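Side-chain contacts in acyl-coenzyme A oxidase 3 (Yarrowia lipolytica, PDB 5YS9), which uses FAD to oxidise acyl-CoA thioesters to trans-2-enoyl-CoA, passing the electrons to oxygen to give hydrogen peroxide in peroxisomal fatty acid beta-oxidation: residues Gly72-Pro77 and Ser317-Thr322; Arg467-Ser472 and Gly520-Ala525; Gln541-Glu544 and Gln549-Gln552; Ile648-Tyr651 and Lys657-Phe660. One frame throughout, in Å; residues are numbered along the deposited sequence.

Contact 1. Residues Gly72-Pro77 and Ser317-Thr322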
loop_
_atom_site.group_PDB
_atom_site.type_symbol
_atom_site.label_atom_id
_atom_site.label_comp_id
_atom_site.label_asym_id
_atom_site.label_seq_id
_atom_site.Cartn_x
_atom_site.Cartn_y
_atom_site.Cartn_z
ATOM N N GLY A 72 6.668 -14.410 17.784
ATOM C CA GLY A 72 8.009 -14.207 17.217
ATOM C C GLY A 72 8.114 -14.338 15.720
ATOM O O GLY A 72 9.212 -14.420 15.186
ATOM N N ASP A 73 6.976 -14.318 15.026
ATOM C CA ASP A 73 6.963 -14.505 13.584
ATOM C C ASP A 73 7.547 -13.290 12.818
ATOM O O ASP A 73 7.983 -13.451 11.680
ATOM C CB ASP A 73 5.546 -14.830 13.076
ATOM C CG ASP A 73 5.026 -16.202 13.514
ATOM O OD1 ASP A 73 5.665 -16.913 14.297
ATOM O OD2 ASP A 73 3.937 -16.581 13.075
ATOM N N TYR A 74 7.588 -12.095 13.408
ATOM C CA TYR A 74 8.076 -10.960 12.632
ATOM C C TYR A 74 9.584 -11.072 12.281
ATOM O O TYR A 74 10.019 -10.557 11.263
ATOM C CB TYR A 74 7.718 -9.609 13.272
ATOM C CG TYR A 74 6.227 -9.371 13.502
ATOM C CD1 TYR A 74 5.303 -9.209 12.415
ATOM C CD2 TYR A 74 5.722 -9.292 14.792
ATOM C CE1 TYR A 74 3.939 -8.987 12.655
ATOM C CE2 TYR A 74 4.355 -9.100 15.052
ATOM C CZ TYR A 74 3.473 -8.939 13.982
ATOM O OH TYR A 74 2.180 -8.694 14.320
ATOM N N ASP A 75 10.344 -11.801 13.091
ATOM C CA ASP A 75 11.768 -11.904 12.955
ATOM C C ASP A 75 12.178 -13.141 12.173
ATOM O O ASP A 75 13.384 -13.394 12.007
ATOM C CB ASP A 75 12.424 -11.990 14.342
ATOM C CG ASP A 75 12.250 -10.713 15.178
ATOM O OD1 ASP A 75 12.866 -9.708 14.788
ATOM O OD2 ASP A 75 11.533 -10.733 16.231
ATOM N N MET A 76 11.208 -13.928 11.723
ATOM C CA MET A 76 11.494 -15.225 11.104
ATOM C C MET A 76 11.871 -15.043 9.660
ATOM O O MET A 76 11.073 -14.471 8.920
ATOM C CB MET A 76 10.263 -16.148 11.115
ATOM C CG MET A 76 10.011 -16.861 12.410
ATOM S SD MET A 76 8.767 -18.128 12.167
ATOM C CE MET A 76 8.402 -18.500 13.872
ATOM N N PRO A 77 13.031 -15.581 9.243
ATOM C CA PRO A 77 13.357 -15.646 7.804
ATOM C C PRO A 77 12.514 -16.707 7.079
ATOM O O PRO A 77 11.960 -17.593 7.724
ATOM C CB PRO A 77 14.827 -16.077 7.785
ATOM C CG PRO A 77 14.958 -16.936 9.002
ATOM C CD PRO A 77 13.956 -16.417 10.035
ATOM N N SER A 317 -9.228 -6.388 8.906
ATOM C CA SER A 317 -9.348 -4.961 9.146
ATOM C C SER A 317 -9.547 -4.572 10.614
ATOM O O SER A 317 -8.947 -3.595 11.062
ATOM C CB SER A 317 -10.482 -4.355 8.314
ATOM O OG SER A 317 -10.135 -4.348 6.952
ATOM N N GLN A 318 -10.399 -5.316 11.321
ATOM C CA GLN A 318 -10.729 -5.048 12.715
ATOM C C GLN A 318 -9.493 -5.001 13.641
ATOM O O GLN A 318 -9.460 -4.285 14.670
ATOM C CB GLN A 318 -11.728 -6.089 13.231
ATOM C CG GLN A 318 -11.208 -7.521 13.176
ATOM C CD GLN A 318 -12.118 -8.558 13.826
ATOM O OE1 GLN A 318 -13.103 -8.246 14.448
ATOM N NE2 GLN A 318 -11.752 -9.801 13.684
ATOM N N ARG A 319 -8.484 -5.773 13.279
ATOM C CA ARG A 319 -7.259 -5.859 14.059
ATOM C C ARG A 319 -6.531 -4.515 13.980
ATOM O O ARG A 319 -6.179 -3.926 15.001
ATOM C CB ARG A 319 -6.402 -6.987 13.509
ATOM C CG ARG A 319 -5.183 -7.376 14.337
ATOM C CD ARG A 319 -4.260 -8.313 13.535
ATOM N NE ARG A 319 -2.856 -8.150 13.921
ATOM C CZ ARG A 319 -1.809 -8.643 13.267
ATOM N NH1 ARG A 319 -1.957 -9.336 12.144
ATOM N NH2 ARG A 319 -0.592 -8.404 13.751
ATOM N N PHE A 320 -6.245 -4.088 12.773
ATOM C CA PHE A 320 -5.525 -2.856 12.537
ATOM C C PHE A 320 -6.241 -1.573 12.898
ATOM O O PHE A 320 -5.646 -0.650 13.408
ATOM C CB PHE A 320 -4.879 -2.897 11.163
ATOM C CG PHE A 320 -3.920 -4.028 11.046
ATOM C CD1 PHE A 320 -2.675 -3.932 11.608
ATOM C CD2 PHE A 320 -4.306 -5.220 10.497
ATOM C CE1 PHE A 320 -1.803 -4.983 11.556
ATOM C CE2 PHE A 320 -3.444 -6.279 10.449
ATOM C CZ PHE A 320 -2.189 -6.160 10.983
ATOM N N ILE A 321 -7.530 -1.537 12.641
ATOM C CA ILE A 321 -8.339 -0.432 13.079
ATOM C C ILE A 321 -8.354 -0.374 14.592
ATOM O O ILE A 321 -8.365 0.693 15.160
ATOM C CB ILE A 321 -9.747 -0.429 12.455
ATOM C CG1 ILE A 321 -10.355 0.956 12.547
ATOM C CG2 ILE A 321 -10.668 -1.401 13.151
ATOM C CD1 ILE A 321 -9.666 2.001 11.722
ATOM N N THR A 322 -8.391 -1.524 15.243
ATOM C CA THR A 322 -8.255 -1.545 16.683
ATOM C C THR A 322 -6.892 -1.082 17.173
ATOM O O THR A 322 -6.809 -0.289 18.082
ATOM C CB THR A 322 -8.602 -2.911 17.286
ATOM O OG1 THR A 322 -9.926 -3.264 16.925
ATOM C CG2 THR A 322 -8.533 -2.858 18.763
#
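The guanidinium group of Arg319 meets the hydroxyl of Tyr74 at its edge, close to its own plane, while Phe320 CZ covers one face, 3.3 Å above the plane and over its centre. In this acyl-CoA oxidase fold the contact ties the N-terminal helical region, through the loop between helices 49-63 and 78-92, to the long helix 300-330 of the C-alpha1 region. The backbones are far apart, and the two side chains reach for each other from opposite directions: the nearest alpha carbons, Tyr74 CA and Phe320 CA, are 15.8 Å apart. Arg319 spans its share by stretching out, CG anti to the backbone N (chi1 -170°) and the chain extended as far as NE. Its group plane and the phenol ring are turned 33° from one another, and NH2 stands at the ring's edge beyond the hydroxyl. Both polar ends are buried and have other partners. Tyr74 OH is hydrogen-bonded to Asn645 O, and Arg319 NE to Ile644 O, so adjacent carbonyls at the end of helix 641-644 and just beyond it hold both groups. Across the segments, Arg319 NH2 gives Tyr74 OH a weak hydrogen bond, 2.8 Å long but bent to 118° at the hydrogen.

Contact 2. Residues Arg467-Ser472 and Gly520-Ala525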
loop_
_atom_site.group_PDB
_atom_site.type_symbol
_atom_site.label_atom_id
_atom_site.label_comp_id
_atom_site.label_asym_id
_atom_site.label_seq_id
_atom_site.Cartn_x
_atom_site.Cartn_y
_atom_site.Cartn_z
ATOM N N ARG A 467 -19.842 -4.599 -17.090
ATOM C CA ARG A 467 -20.500 -5.169 -18.265
ATOM C C ARG A 467 -21.769 -5.913 -17.858
ATOM O O ARG A 467 -22.805 -5.728 -18.488
ATOM C CB ARG A 467 -19.551 -6.098 -19.031
ATOM C CG ARG A 467 -20.134 -6.822 -20.253
ATOM C CD ARG A 467 -19.174 -7.764 -20.980
ATOM N NE ARG A 467 -18.759 -8.860 -20.094
ATOM C CZ ARG A 467 -17.494 -9.279 -19.869
ATOM N NH1 ARG A 467 -16.441 -8.721 -20.495
ATOM N NH2 ARG A 467 -17.270 -10.287 -19.013
ATOM N N GLY A 468 -21.709 -6.731 -16.815
ATOM C CA GLY A 468 -22.875 -7.442 -16.348
ATOM C C GLY A 468 -24.068 -6.563 -15.940
ATOM O O GLY A 468 -25.225 -6.980 -16.065
ATOM N N LEU A 469 -23.801 -5.359 -15.429
ATOM C CA LEU A 469 -24.872 -4.474 -15.006
ATOM C C LEU A 469 -25.556 -3.799 -16.204
ATOM O O LEU A 469 -26.732 -3.517 -16.163
ATOM C CB LEU A 469 -24.334 -3.387 -14.102
ATOM C CG LEU A 469 -23.841 -3.820 -12.734
ATOM C CD1 LEU A 469 -22.998 -2.683 -12.123
ATOM C CD2 LEU A 469 -25.012 -4.244 -11.849
ATOM N N ILE A 470 -24.774 -3.486 -17.230
ATOM C CA ILE A 470 -25.281 -2.924 -18.436
ATOM C C ILE A 470 -26.189 -3.942 -19.174
ATOM O O ILE A 470 -27.281 -3.581 -19.659
ATOM C CB ILE A 470 -24.125 -2.443 -19.306
ATOM C CG1 ILE A 470 -23.493 -1.217 -18.660
ATOM C CG2 ILE A 470 -24.622 -2.128 -20.716
ATOM C CD1 ILE A 470 -22.235 -0.772 -19.382
ATOM N N GLN A 471 -25.749 -5.196 -19.217
ATOM C CA GLN A 471 -26.554 -6.295 -19.737
ATOM C C GLN A 471 -27.821 -6.524 -18.926
ATOM O O GLN A 471 -28.872 -6.792 -19.521
ATOM C CB GLN A 471 -25.755 -7.594 -19.856
ATOM C CG GLN A 471 -24.732 -7.573 -20.993
ATOM C CD GLN A 471 -23.672 -8.681 -20.866
ATOM O OE1 GLN A 471 -23.354 -9.139 -19.756
ATOM N NE2 GLN A 471 -23.142 -9.125 -22.001
ATOM N N SER A 472 -27.740 -6.407 -17.598
ATOM C CA SER A 472 -28.953 -6.518 -16.754
ATOM C C SER A 472 -29.980 -5.394 -17.033
ATOM O O SER A 472 -31.167 -5.664 -17.123
ATOM C CB SER A 472 -28.589 -6.530 -15.274
ATOM O OG SER A 472 -28.115 -7.807 -14.921
ATOM N N GLY A 520 -28.278 6.169 -12.191
ATOM C CA GLY A 520 -27.869 7.184 -13.146
ATOM C C GLY A 520 -26.747 6.702 -13.998
ATOM O O GLY A 520 -26.848 6.678 -15.204
ATOM N N ALA A 521 -25.689 6.257 -13.358
ATOM C CA ALA A 521 -24.503 5.859 -14.068
ATOM C C ALA A 521 -24.790 4.669 -14.990
ATOM O O ALA A 521 -24.357 4.660 -16.142
ATOM C CB ALA A 521 -23.410 5.520 -13.068
ATOM N N ILE A 522 -25.543 3.693 -14.491
ATOM C CA ILE A 522 -25.871 2.487 -15.276
ATOM C C ILE A 522 -26.829 2.751 -16.457
ATOM O O ILE A 522 -26.613 2.237 -17.564
ATOM C CB ILE A 522 -26.477 1.387 -14.374
ATOM C CG1 ILE A 522 -25.421 0.908 -13.394
ATOM C CG2 ILE A 522 -27.035 0.208 -15.207
ATOM C CD1 ILE A 522 -25.959 0.116 -12.227
ATOM N N GLN A 523 -27.892 3.520 -16.226
ATOM C CA GLN A 523 -28.797 3.879 -17.343
ATOM C C GLN A 523 -28.050 4.658 -18.446
ATOM O O GLN A 523 -28.254 4.372 -19.641
ATOM C CB GLN A 523 -30.022 4.672 -16.875
ATOM C CG GLN A 523 -30.929 3.996 -15.824
ATOM C CD GLN A 523 -31.712 2.798 -16.310
ATOM O OE1 GLN A 523 -31.779 2.541 -17.500
ATOM N NE2 GLN A 523 -32.313 2.055 -15.379
ATOM N N ARG A 524 -27.179 5.599 -18.075
ATOM C CA ARG A 524 -26.475 6.413 -19.106
ATOM C C ARG A 524 -25.475 5.547 -19.873
ATOM O O ARG A 524 -25.403 5.602 -21.109
ATOM C CB ARG A 524 -25.812 7.676 -18.518
ATOM C CG ARG A 524 -26.788 8.869 -18.455
ATOM C CD ARG A 524 -26.332 10.048 -17.586
ATOM N NE ARG A 524 -24.953 9.862 -17.122
ATOM C CZ ARG A 524 -24.563 9.608 -15.866
ATOM N NH1 ARG A 524 -25.413 9.572 -14.846
ATOM N NH2 ARG A 524 -23.273 9.411 -15.631
ATOM N N ALA A 525 -24.761 4.707 -19.136
ATOM C CA ALA A 525 -23.842 3.736 -19.747
ATOM C C ALA A 525 -24.580 2.751 -20.653
ATOM O O ALA A 525 -24.084 2.411 -21.708
ATOM C CB ALA A 525 -23.038 2.979 -18.681
#
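Contacts between hydrocarbon groups join Leu469 and Ile470 to Ile522 and Ala525. Leu469 CD1 approaches Ile522 CD1 at 4.1 Å, methyl to methyl, the two side chains crossing at about a right angle and meeting through their terminal methyls. One turn further along helix 507-534, Ile470 CD1 rests on Ala525 CB at 3.9 Å. The alpha-to-beta bond of Ile470 does not aim at the other helix; its CG1 lies anti to the carbonyl carbon (chi1 -70°), and the extended second torsion then carries CD1 over to the alanine. Ala525 meets this longer branch with its single methyl, its alpha-to-beta bond pointing toward helix 458-477.

A second kind of contact sets an apolar branch against the backbone. Ile522 CG2 touches the carbonyl oxygen Leu469 O at 3.9 Å, so this residue reaches Leu469 with both branches, CD1 on the side chain and CG2 on the main chain. The backbones come near here, Ile470 CA standing 6.3 Å from Ile522 CA.

No hydrogen bond joins the two segments, but a polar tie links the same two helices close by: Gln523 OE1 is hydrogen-bonded to Arg477 NH2. The packing thus sets helix 458-477 against helix 507-534 within the all-helical C-terminal part of the acyl-CoA oxidase fold. Helix 547-573 fits alongside both, with His557 against Leu469 and Cys553 against Ile522, and the short helix 539-545 places Phe543 on Ile470.

Contact 3. Residues Gln541-Glu544 and Gln549-Gln552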
loop_
_atom_site.group_PDB
_atom_site.type_symbol
_atom_site.label_atom_id
_atom_site.label_comp_id
_atom_site.label_asym_id
_atom_site.label_seq_id
_atom_site.Cartn_x
_atom_site.Cartn_y
_atom_site.Cartn_z
ATOM N N GLN A 541 -16.864 -4.480 -28.728
ATOM C CA GLN A 541 -16.155 -3.219 -28.990
ATOM C C GLN A 541 -16.770 -2.039 -28.244
ATOM O O GLN A 541 -16.081 -1.068 -27.873
ATOM C CB GLN A 541 -16.144 -2.903 -30.480
ATOM C CG GLN A 541 -15.280 -3.825 -31.327
ATOM C CD GLN A 541 -15.586 -3.713 -32.828
ATOM O OE1 GLN A 541 -16.715 -3.372 -33.235
ATOM N NE2 GLN A 541 -14.578 -4.007 -33.659
ATOM N N ALA A 542 -18.082 -2.121 -28.060
ATOM C CA ALA A 542 -18.831 -1.129 -27.304
ATOM C C ALA A 542 -18.450 -1.150 -25.821
ATOM O O ALA A 542 -18.188 -0.099 -25.247
ATOM C CB ALA A 542 -20.324 -1.374 -27.485
ATOM N N PHE A 543 -18.421 -2.340 -25.211
ATOM C CA PHE A 543 -17.976 -2.481 -23.822
ATOM C C PHE A 543 -16.535 -1.942 -23.601
ATOM O O PHE A 543 -16.264 -1.261 -22.593
ATOM C CB PHE A 543 -18.079 -3.946 -23.376
ATOM C CG PHE A 543 -19.480 -4.433 -23.225
ATOM C CD1 PHE A 543 -20.409 -3.726 -22.450
ATOM C CD2 PHE A 543 -19.894 -5.631 -23.830
ATOM C CE1 PHE A 543 -21.716 -4.199 -22.301
ATOM C CE2 PHE A 543 -21.202 -6.112 -23.675
ATOM C CZ PHE A 543 -22.106 -5.392 -22.910
ATOM N N GLU A 544 -15.638 -2.207 -24.563
ATOM C CA GLU A 544 -14.252 -1.686 -24.534
ATOM C C GLU A 544 -14.242 -0.142 -24.567
ATOM O O GLU A 544 -13.553 0.503 -23.763
ATOM C CB GLU A 544 -13.415 -2.217 -25.703
ATOM C CG GLU A 544 -13.354 -3.734 -25.856
ATOM C CD GLU A 544 -12.078 -4.335 -25.316
ATOM O OE1 GLU A 544 -11.036 -4.228 -26.037
ATOM O OE2 GLU A 544 -12.158 -4.898 -24.184
ATOM N N GLN A 549 -16.692 3.634 -17.826
ATOM C CA GLN A 549 -18.088 3.602 -17.373
ATOM C C GLN A 549 -18.391 2.248 -16.712
ATOM O O GLN A 549 -18.984 2.213 -15.649
ATOM C CB GLN A 549 -19.066 3.877 -18.526
ATOM C CG GLN A 549 -19.033 5.293 -19.094
ATOM C CD GLN A 549 -17.853 5.590 -20.009
ATOM O OE1 GLN A 549 -17.105 4.706 -20.384
ATOM N NE2 GLN A 549 -17.681 6.853 -20.354
ATOM N N ARG A 550 -17.944 1.143 -17.294
ATOM C CA ARG A 550 -18.184 -0.173 -16.653
ATOM C C ARG A 550 -17.586 -0.311 -15.255
ATOM O O ARG A 550 -18.232 -0.841 -14.347
ATOM C CB ARG A 550 -17.626 -1.306 -17.497
ATOM C CG ARG A 550 -18.501 -1.694 -18.661
ATOM C CD ARG A 550 -17.904 -2.912 -19.333
ATOM N NE ARG A 550 -16.689 -2.609 -20.102
ATOM C CZ ARG A 550 -15.642 -3.435 -20.233
ATOM N NH1 ARG A 550 -15.588 -4.600 -19.594
ATOM N NH2 ARG A 550 -14.597 -3.062 -20.962
ATOM N N PHE A 551 -16.335 0.147 -15.110
ATOM C CA PHE A 551 -15.663 0.217 -13.829
ATOM C C PHE A 551 -16.409 1.096 -12.826
ATOM O O PHE A 551 -16.623 0.679 -11.676
ATOM C CB PHE A 551 -14.191 0.718 -13.951
ATOM C CG PHE A 551 -13.419 0.567 -12.662
ATOM C CD1 PHE A 551 -13.441 1.552 -11.710
ATOM C CD2 PHE A 551 -12.774 -0.619 -12.369
ATOM C CE1 PHE A 551 -12.796 1.398 -10.504
ATOM C CE2 PHE A 551 -12.120 -0.791 -11.154
ATOM C CZ PHE A 551 -12.139 0.221 -10.223
ATOM N N GLN A 552 -16.780 2.306 -13.252
ATOM C CA GLN A 552 -17.568 3.231 -12.407
ATOM C C GLN A 552 -18.913 2.596 -11.941
ATOM O O GLN A 552 -19.265 2.635 -10.740
ATOM C CB GLN A 552 -17.813 4.567 -13.136
ATOM C CG GLN A 552 -16.661 5.545 -13.148
ATOM C CD GLN A 552 -16.484 6.227 -11.798
ATOM O OE1 GLN A 552 -15.434 6.075 -11.152
ATOM N NE2 GLN A 552 -17.518 6.970 -11.352
#
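Two nitrogens of Arg550 converge on one backbone oxygen, that of Phe543. Arg550 NE and Phe543 O are 2.9 Å apart, and Arg550 NH2 stands at the same 2.9 Å from Phe543 O. Each hydrogen bond is weak, bent to 130° and 126° at the hydrogen, as expected when a guanidinium group shares two N-H groups over a single acceptor. Phe543 also lies over one face of that group: its CB is 3.8 Å above the plane, offset toward the rim. The two side chains cross at about a right angle, with Phe543 CD1 4.1 Å from Arg550 CD. A bend at chi3 (-73°) turns the end of Arg550 to the carbonyl. Glu544 brings an opposite charge near, though Glu544 OE2 and Arg550 NH2, at 4.4 Å, are too far apart for a salt bridge.

The contact bridges a helix-helix junction: helix 539-545 ends where helix 547-573 is about to begin, and the arginine's charge lies near the carbonyl end of the first, where it would probably be favoured. A methionine in place of Arg550 would probably leave Phe543 O and Leu463 O without their guanidinium donors and the two helices less firmly joined.

Leu463 O, on helix 458-477, positions Arg550 through a hydrogen bond to NH1, and the Phe543 ring stacks on Phe529 of helix 507-534. Farther out, Glu544 packs on Tyr348 of the second subunit, a residue of the FAD pocket, and its side chain is about 6 Å from a bound FAD.

Contact 4. Residues Ile648-Tyr651 and Lys657-Phe660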
loop_
_atom_site.group_PDB
_atom_site.type_symbol
_atom_site.label_atom_id
_atom_site.label_comp_id
_atom_site.label_asym_id
_atom_site.label_seq_id
_atom_site.Cartn_x
_atom_site.Cartn_y
_atom_site.Cartn_z
ATOM N N ILE A 648 1.483 -1.825 20.736
ATOM C CA ILE A 648 0.759 -0.573 20.837
ATOM C C ILE A 648 -0.759 -0.765 20.826
ATOM O O ILE A 648 -1.498 0.115 21.204
ATOM C CB ILE A 648 1.246 0.457 19.796
ATOM C CG1 ILE A 648 0.962 -0.011 18.378
ATOM C CG2 ILE A 648 2.730 0.723 19.975
ATOM C CD1 ILE A 648 1.281 1.018 17.332
ATOM N N GLY A 649 -1.207 -1.915 20.348
ATOM C CA GLY A 649 -2.611 -2.267 20.326
ATOM C C GLY A 649 -3.186 -3.133 21.440
ATOM O O GLY A 649 -4.313 -3.568 21.342
ATOM N N ASN A 650 -2.417 -3.420 22.477
ATOM C CA ASN A 650 -2.907 -4.271 23.580
ATOM C C ASN A 650 -4.105 -3.664 24.316
ATOM O O ASN A 650 -4.294 -2.407 24.335
ATOM C CB ASN A 650 -1.793 -4.621 24.579
ATOM C CG ASN A 650 -0.722 -5.522 23.978
ATOM O OD1 ASN A 650 -0.945 -6.226 22.984
ATOM N ND2 ASN A 650 0.468 -5.491 24.583
ATOM N N TYR A 651 -4.887 -4.526 24.936
ATOM C CA TYR A 651 -6.140 -4.145 25.542
ATOM C C TYR A 651 -5.976 -3.105 26.642
ATOM O O TYR A 651 -6.731 -2.157 26.711
ATOM C CB TYR A 651 -6.795 -5.392 26.126
ATOM C CG TYR A 651 -8.118 -5.142 26.774
ATOM C CD1 TYR A 651 -9.280 -5.219 26.049
ATOM C CD2 TYR A 651 -8.208 -4.824 28.108
ATOM C CE1 TYR A 651 -10.492 -4.987 26.627
ATOM C CE2 TYR A 651 -9.423 -4.589 28.693
ATOM C CZ TYR A 651 -10.562 -4.673 27.940
ATOM O OH TYR A 651 -11.779 -4.447 28.504
ATOM N N LYS A 657 5.072 0.887 27.375
ATOM C CA LYS A 657 5.631 -0.177 28.194
ATOM C C LYS A 657 5.713 -1.493 27.403
ATOM O O LYS A 657 6.735 -2.146 27.418
ATOM C CB LYS A 657 4.797 -0.344 29.442
ATOM C CG LYS A 657 5.378 -1.282 30.478
ATOM C CD LYS A 657 4.604 -1.169 31.782
ATOM C CE LYS A 657 5.530 -1.228 32.984
ATOM N NZ LYS A 657 4.712 -1.258 34.223
ATOM N N HIS A 658 4.652 -1.887 26.710
ATOM C CA HIS A 658 4.676 -3.163 25.984
ATOM C C HIS A 658 5.625 -3.152 24.757
ATOM O O HIS A 658 6.366 -4.087 24.553
ATOM C CB HIS A 658 3.280 -3.563 25.525
ATOM C CG HIS A 658 2.329 -3.789 26.651
ATOM N ND1 HIS A 658 2.524 -4.767 27.605
ATOM C CD2 HIS A 658 1.167 -3.162 26.973
ATOM C CE1 HIS A 658 1.542 -4.699 28.494
ATOM N NE2 HIS A 658 0.700 -3.745 28.122
ATOM N N TYR A 659 5.554 -2.081 23.973
ATOM C CA TYR A 659 6.437 -1.783 22.849
ATOM C C TYR A 659 7.900 -1.820 23.235
ATOM O O TYR A 659 8.686 -2.536 22.611
ATOM C CB TYR A 659 6.106 -0.367 22.358
ATOM C CG TYR A 659 6.692 0.106 21.062
ATOM C CD1 TYR A 659 7.009 -0.755 20.038
ATOM C CD2 TYR A 659 6.801 1.443 20.822
ATOM C CE1 TYR A 659 7.497 -0.291 18.841
ATOM C CE2 TYR A 659 7.282 1.923 19.618
ATOM C CZ TYR A 659 7.613 1.059 18.618
ATOM O OH TYR A 659 8.086 1.531 17.398
ATOM N N PHE A 660 8.281 -1.098 24.285
ATOM C CA PHE A 660 9.679 -1.198 24.766
ATOM C C PHE A 660 9.997 -2.655 25.223
ATOM O O PHE A 660 11.120 -3.150 24.982
ATOM C CB PHE A 660 9.961 -0.166 25.876
ATOM C CG PHE A 660 11.426 -0.023 26.280
ATOM C CD1 PHE A 660 12.352 0.538 25.415
ATOM C CD2 PHE A 660 11.850 -0.374 27.549
ATOM C CE1 PHE A 660 13.684 0.736 25.782
ATOM C CE2 PHE A 660 13.173 -0.216 27.935
ATOM C CZ PHE A 660 14.093 0.358 27.048
#
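His658 is gripped at its rim and over one face: NE2 is hydrogen-bonded to Asp652 OD1, in the turn between the segments, while the terminal amide of Asn650 lies over the imidazole. The amide and ring planes are 72° apart, so the amide stands steeply on the ring without stacking flat. Lower down the same side chain, Asn650 CB approaches His658 CD2 at 4.1 Å.

An apolar pair lies next to this one. Ile648 CG2 is placed 4.1 Å above the plane of the Tyr659 ring, toward its rim and 4.2 Å from Tyr659 CG, and the two side chains run side by side in the same direction. With chi1 at 64°, CG1 of Ile648 sits between the backbone N and the carbonyl carbon, which leaves CG2 to face the tyrosine. Together the pairs fold the loop after helix 641-644 back on helix 655-666 at the subunit interface, where Tyr659 also meets Trp199 of the second subunit and has its side chain about 8 Å from a bound FAD.

A leucine in place of His658 would probably leave Asp652 OD1 without its nitrogen partner and the amide of Asn650 without a flat ring beneath it. The bond to Asp652 implies that NE2 probably carries a proton, fixing the turn of a ring whose face then takes the neighbouring amide.

From the N terminus, contact 1 comes first and closes by far the longest span, some 240 residues that include the mixed beta-sheet, bringing an N-terminal loop to helix 300-330. Contact 2 then closes the excursion between helices 458-477 and 507-534, contact 3 the tight junction between helices 539-545 and 547-573, and contact 4 a short turn near the C terminus. They follow in series; none nests or crosses. Contacts 2 and 3 touch, Arg467 CG lying 3.6 Å from Phe543 CZ. Across the chain's centre from these, contacts 1 and 4 are joined through helix 300-330, which carries one side of contact 1 and packs on Ile648. Segments of contacts 1, 3 and 4 reach the second subunit.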